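Local coordinates for uncharacterized protein (Bdellovibrio bacteriovorus, PDB 3TM8) that binds two iron ions in an unconventional HD-GYP domain, of a family of cyclic-di-GMP phosphodiesterases, though its own activity is uncertain, at residues S175-I187 against Q316-L328. Numbering follows the deposited sequence. Where two conformers were deposited one is given.
Sequences STLSIALAQKLGI and QHIQHLNDILKGL
Lys184 lays its CB over the centre of the His320 imidazole, 3.6 Å from the ring centroid and 8° off the ring normal, a CH-pi contact. Leu185 CD2 meets the same ring at its edge, near CD2, while a water lies in the ring plane, 2.8 Å from His320 ND1. That water donates to Asp323 OD2, linking two polar residues one turn apart. The His317 ring takes Leu181 CD2 over one face, toward the rim, and Leu185 CD1 approaches its NE2 obliquely; a hydrogen bond between Ser283 OG and His317 ND1 helps fix the ring's rotation.

Beyond the ring, Lys184 bends at chi2 (-76°), which carries its ammonium to the C-terminal carboxylate. A salt bridge joins Lys184 NZ to Leu328 OXT, modelled at a doubtfully short 2.4 Å; a long flexible lysine suits this partly exposed margin, its CB on the imidazole, CG and CD passing ND1, and its charge meeting the chain end. Gly327, with positive phi, closes the helix in a Schellman motif just before that carboxylate.

Branched aliphatic residues fill the interior as reciprocal knobs into holes. Leu181 enters among His317, His320, Leu321 and Ile324, its CD1 3.6 Å from His320 CB and its CD2 against Leu321 CD1, and Ile324 among Leu177, Ala180, Lys184 and Leu181. Small Ala180 admits Ile324 CD1 to a tight 3.5 Å from its CB.

The axes of 175-185 and 316-325 come within 9.7 Å, their N-to-C directions 115° apart. The contact packs C-terminal helix 315-325 of this helical HD domain on helix 167-185, which supplies the iron ligand His170; helix 276-293, carrying Ser283 and the iron ligand Asn285, touches both.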
# COMPACT_ATOMS: atom_id res chain seq x y z
N SER A 175 -1.09 1.48 -5.49
CA SER A 175 -2.44 1.98 -5.76
C SER A 175 -2.42 3.44 -6.21
O SER A 175 -3.21 3.85 -7.06
CB SER A 175 -3.34 1.79 -4.55
OG SER A 175 -3.20 2.84 -3.60
N THR A 176 -1.50 4.22 -5.65
CA THR A 176 -1.37 5.63 -5.97
C THR A 176 -0.91 5.80 -7.43
O THR A 176 -1.49 6.58 -8.19
CB THR A 176 -0.37 6.31 -5.01
OG1 THR A 176 -0.74 6.04 -3.65
CG2 THR A 176 -0.35 7.82 -5.22
N LEU A 177 0.13 5.05 -7.81
CA LEU A 177 0.61 5.07 -9.18
C LEU A 177 -0.46 4.54 -10.12
O LEU A 177 -0.62 5.04 -11.23
CB LEU A 177 1.87 4.22 -9.31
CG LEU A 177 3.11 4.68 -8.54
CD1 LEU A 177 4.20 3.62 -8.61
CD2 LEU A 177 3.63 6.02 -9.08
N SER A 178 -1.22 3.55 -9.67
CA SER A 178 -2.29 3.00 -10.51
C SER A 178 -3.41 4.00 -10.78
O SER A 178 -3.93 4.07 -11.90
CB SER A 178 -2.86 1.71 -9.90
OG SER A 178 -1.90 0.67 -9.88
N ILE A 179 -3.80 4.76 -9.76
CA ILE A 179 -4.82 5.80 -9.96
C ILE A 179 -4.34 6.82 -10.98
O ILE A 179 -5.06 7.19 -11.92
CB ILE A 179 -5.15 6.54 -8.63
CG1 ILE A 179 -5.91 5.61 -7.68
CG2 ILE A 179 -5.97 7.81 -8.91
CD1 ILE A 179 -5.87 6.06 -6.22
N ALA A 180 -3.10 7.27 -10.83
CA ALA A 180 -2.54 8.25 -11.75
C ALA A 180 -2.42 7.68 -13.16
O ALA A 180 -2.71 8.37 -14.14
CB ALA A 180 -1.18 8.75 -11.26
N LEU A 181 -2.01 6.42 -13.28
CA LEU A 181 -1.89 5.77 -14.59
C LEU A 181 -3.26 5.65 -15.25
O LEU A 181 -3.42 5.91 -16.45
CB LEU A 181 -1.21 4.41 -14.45
CG LEU A 181 -1.08 3.57 -15.72
CD1 LEU A 181 -0.35 4.34 -16.81
CD2 LEU A 181 -0.33 2.30 -15.39
N ALA A 182 -4.26 5.26 -14.47
CA ALA A 182 -5.62 5.14 -14.99
C ALA A 182 -6.11 6.47 -15.56
O ALA A 182 -6.71 6.51 -16.64
CB ALA A 182 -6.56 4.66 -13.88
N GLN A 183 -5.84 7.56 -14.85
CA GLN A 183 -6.18 8.88 -15.34
C GLN A 183 -5.51 9.17 -16.68
O GLN A 183 -6.15 9.68 -17.59
CB GLN A 183 -5.79 9.97 -14.33
CG GLN A 183 -6.15 11.37 -14.78
CD GLN A 183 -5.80 12.44 -13.76
OE1 GLN A 183 -4.86 12.29 -12.97
NE2 GLN A 183 -6.56 13.53 -13.76
N LYS A 184 -4.22 8.84 -16.81
CA LYS A 184 -3.49 9.09 -18.05
C LYS A 184 -4.04 8.29 -19.23
O LYS A 184 -4.00 8.73 -20.38
CB LYS A 184 -2.01 8.77 -17.87
CG LYS A 184 -1.28 9.65 -16.89
CD LYS A 184 -1.00 11.01 -17.46
CE LYS A 184 0.09 11.69 -16.65
NZ LYS A 184 0.60 12.89 -17.36
N LEU A 185 -4.55 7.09 -18.93
CA LEU A 185 -5.10 6.20 -19.94
C LEU A 185 -6.56 6.49 -20.26
O LEU A 185 -7.13 5.88 -21.16
CB LEU A 185 -4.97 4.75 -19.48
CG LEU A 185 -3.54 4.24 -19.33
CD1 LEU A 185 -3.53 2.90 -18.64
CD2 LEU A 185 -2.88 4.15 -20.70
N GLY A 186 -7.17 7.39 -19.50
CA GLY A 186 -8.55 7.77 -19.72
C GLY A 186 -9.57 6.80 -19.14
O GLY A 186 -10.71 6.75 -19.59
N ILE A 187 -9.16 6.03 -18.13
CA ILE A 187 -10.09 5.17 -17.42
C ILE A 187 -10.80 5.96 -16.33
O ILE A 187 -10.24 6.21 -15.26
CB ILE A 187 -9.37 3.98 -16.77
CG1 ILE A 187 -8.71 3.11 -17.84
CG2 ILE A 187 -10.35 3.16 -15.94
CD1 ILE A 187 -7.75 2.08 -17.28
N GLN A 316 3.36 2.29 -23.30
CA GLN A 316 2.58 3.45 -22.86
C GLN A 316 2.44 3.53 -21.33
O GLN A 316 2.43 4.62 -20.77
CB GLN A 316 1.21 3.54 -23.56
CG GLN A 316 0.23 2.40 -23.30
CD GLN A 316 0.33 1.28 -24.31
OE1 GLN A 316 1.42 0.92 -24.74
NE2 GLN A 316 -0.81 0.75 -24.72
N HIS A 317 2.34 2.38 -20.67
CA HIS A 317 2.28 2.40 -19.21
C HIS A 317 3.59 2.90 -18.63
O HIS A 317 3.61 3.72 -17.71
CB HIS A 317 2.02 1.01 -18.64
CG HIS A 317 0.63 0.50 -18.90
ND1 HIS A 317 0.16 -0.65 -18.33
CD2 HIS A 317 -0.37 0.99 -19.67
CE1 HIS A 317 -1.08 -0.86 -18.73
NE2 HIS A 317 -1.42 0.11 -19.55
N ILE A 318 4.70 2.39 -19.17
CA ILE A 318 6.00 2.76 -18.63
C ILE A 318 6.28 4.25 -18.85
O ILE A 318 6.77 4.93 -17.96
CB ILE A 318 7.12 1.88 -19.20
CG1 ILE A 318 6.86 0.43 -18.78
CG2 ILE A 318 8.48 2.34 -18.69
CD1 ILE A 318 6.47 0.28 -17.32
N GLN A 319 5.92 4.76 -20.03
CA GLN A 319 6.08 6.18 -20.31
C GLN A 319 5.22 7.04 -19.38
O GLN A 319 5.69 8.04 -18.83
CB GLN A 319 5.75 6.47 -21.77
CG GLN A 319 6.68 5.77 -22.75
CD GLN A 319 6.35 6.03 -24.21
OE1 GLN A 319 7.25 6.11 -25.04
NE2 GLN A 319 5.06 6.14 -24.53
N HIS A 320 3.96 6.66 -19.21
CA HIS A 320 3.08 7.41 -18.32
C HIS A 320 3.62 7.39 -16.88
O HIS A 320 3.61 8.41 -16.19
CB HIS A 320 1.65 6.87 -18.34
CG HIS A 320 0.85 7.28 -19.54
ND1 HIS A 320 0.89 8.54 -20.08
CD2 HIS A 320 -0.05 6.58 -20.27
CE1 HIS A 320 0.06 8.61 -21.10
NE2 HIS A 320 -0.53 7.44 -21.24
N LEU A 321 4.08 6.22 -16.42
CA LEU A 321 4.60 6.09 -15.06
C LEU A 321 5.85 6.92 -14.88
O LEU A 321 6.04 7.57 -13.85
CB LEU A 321 4.84 4.62 -14.71
CG LEU A 321 3.54 3.85 -14.44
CD1 LEU A 321 3.73 2.34 -14.58
CD2 LEU A 321 2.94 4.21 -13.08
N ASN A 322 6.71 6.92 -15.89
CA ASN A 322 7.88 7.79 -15.86
C ASN A 322 7.46 9.25 -15.68
O ASN A 322 8.01 9.96 -14.84
CB ASN A 322 8.73 7.61 -17.12
CG ASN A 322 9.97 8.46 -17.11
OD1 ASN A 322 10.84 8.30 -16.25
ND2 ASN A 322 10.08 9.37 -18.08
N ASP A 323 6.46 9.68 -16.44
CA ASP A 323 5.95 11.05 -16.34
C ASP A 323 5.34 11.34 -14.96
O ASP A 323 5.57 12.40 -14.39
CB ASP A 323 4.91 11.35 -17.43
CG ASP A 323 5.52 11.40 -18.82
OD1 ASP A 323 6.76 11.49 -18.93
OD2 ASP A 323 4.74 11.38 -19.80
N ILE A 324 4.58 10.39 -14.44
CA ILE A 324 4.00 10.53 -13.11
C ILE A 324 5.08 10.73 -12.04
O ILE A 324 4.94 11.58 -11.17
CB ILE A 324 3.10 9.33 -12.77
CG1 ILE A 324 1.85 9.34 -13.65
CG2 ILE A 324 2.72 9.33 -11.29
CD1 ILE A 324 1.15 8.01 -13.74
N LEU A 325 6.15 9.95 -12.12
CA LEU A 325 7.25 10.05 -11.17
C LEU A 325 7.99 11.38 -11.31
O LEU A 325 8.61 11.86 -10.36
CB LEU A 325 8.21 8.88 -11.34
CG LEU A 325 7.66 7.51 -10.91
CD1 LEU A 325 8.57 6.39 -11.37
CD2 LEU A 325 7.43 7.48 -9.40
N LYS A 326 7.92 11.96 -12.50
CA LYS A 326 8.55 13.24 -12.81
C LYS A 326 7.67 14.41 -12.40
O LYS A 326 8.07 15.57 -12.51
CB LYS A 326 8.81 13.34 -14.31
CG LYS A 326 10.21 12.98 -14.76
CD LYS A 326 10.27 12.92 -16.27
CE LYS A 326 11.55 13.52 -16.82
NZ LYS A 326 11.53 13.53 -18.31
N GLY A 327 6.46 14.11 -11.93
CA GLY A 327 5.55 15.16 -11.51
C GLY A 327 4.54 15.53 -12.57
O GLY A 327 3.56 16.21 -12.29
N LEU A 328 4.78 15.08 -13.80
CA LEU A 328 3.83 15.29 -14.88
C LEU A 328 2.69 14.28 -14.78
O LEU A 328 2.17 13.98 -13.70
CB LEU A 328 4.50 15.16 -16.25
CG LEU A 328 5.62 16.12 -16.64
CD1 LEU A 328 6.95 15.64 -16.08
CD2 LEU A 328 5.70 16.24 -18.16
OXT LEU A 328 2.27 13.74 -15.80
O HOH W 1 2.13 10.97 -19.70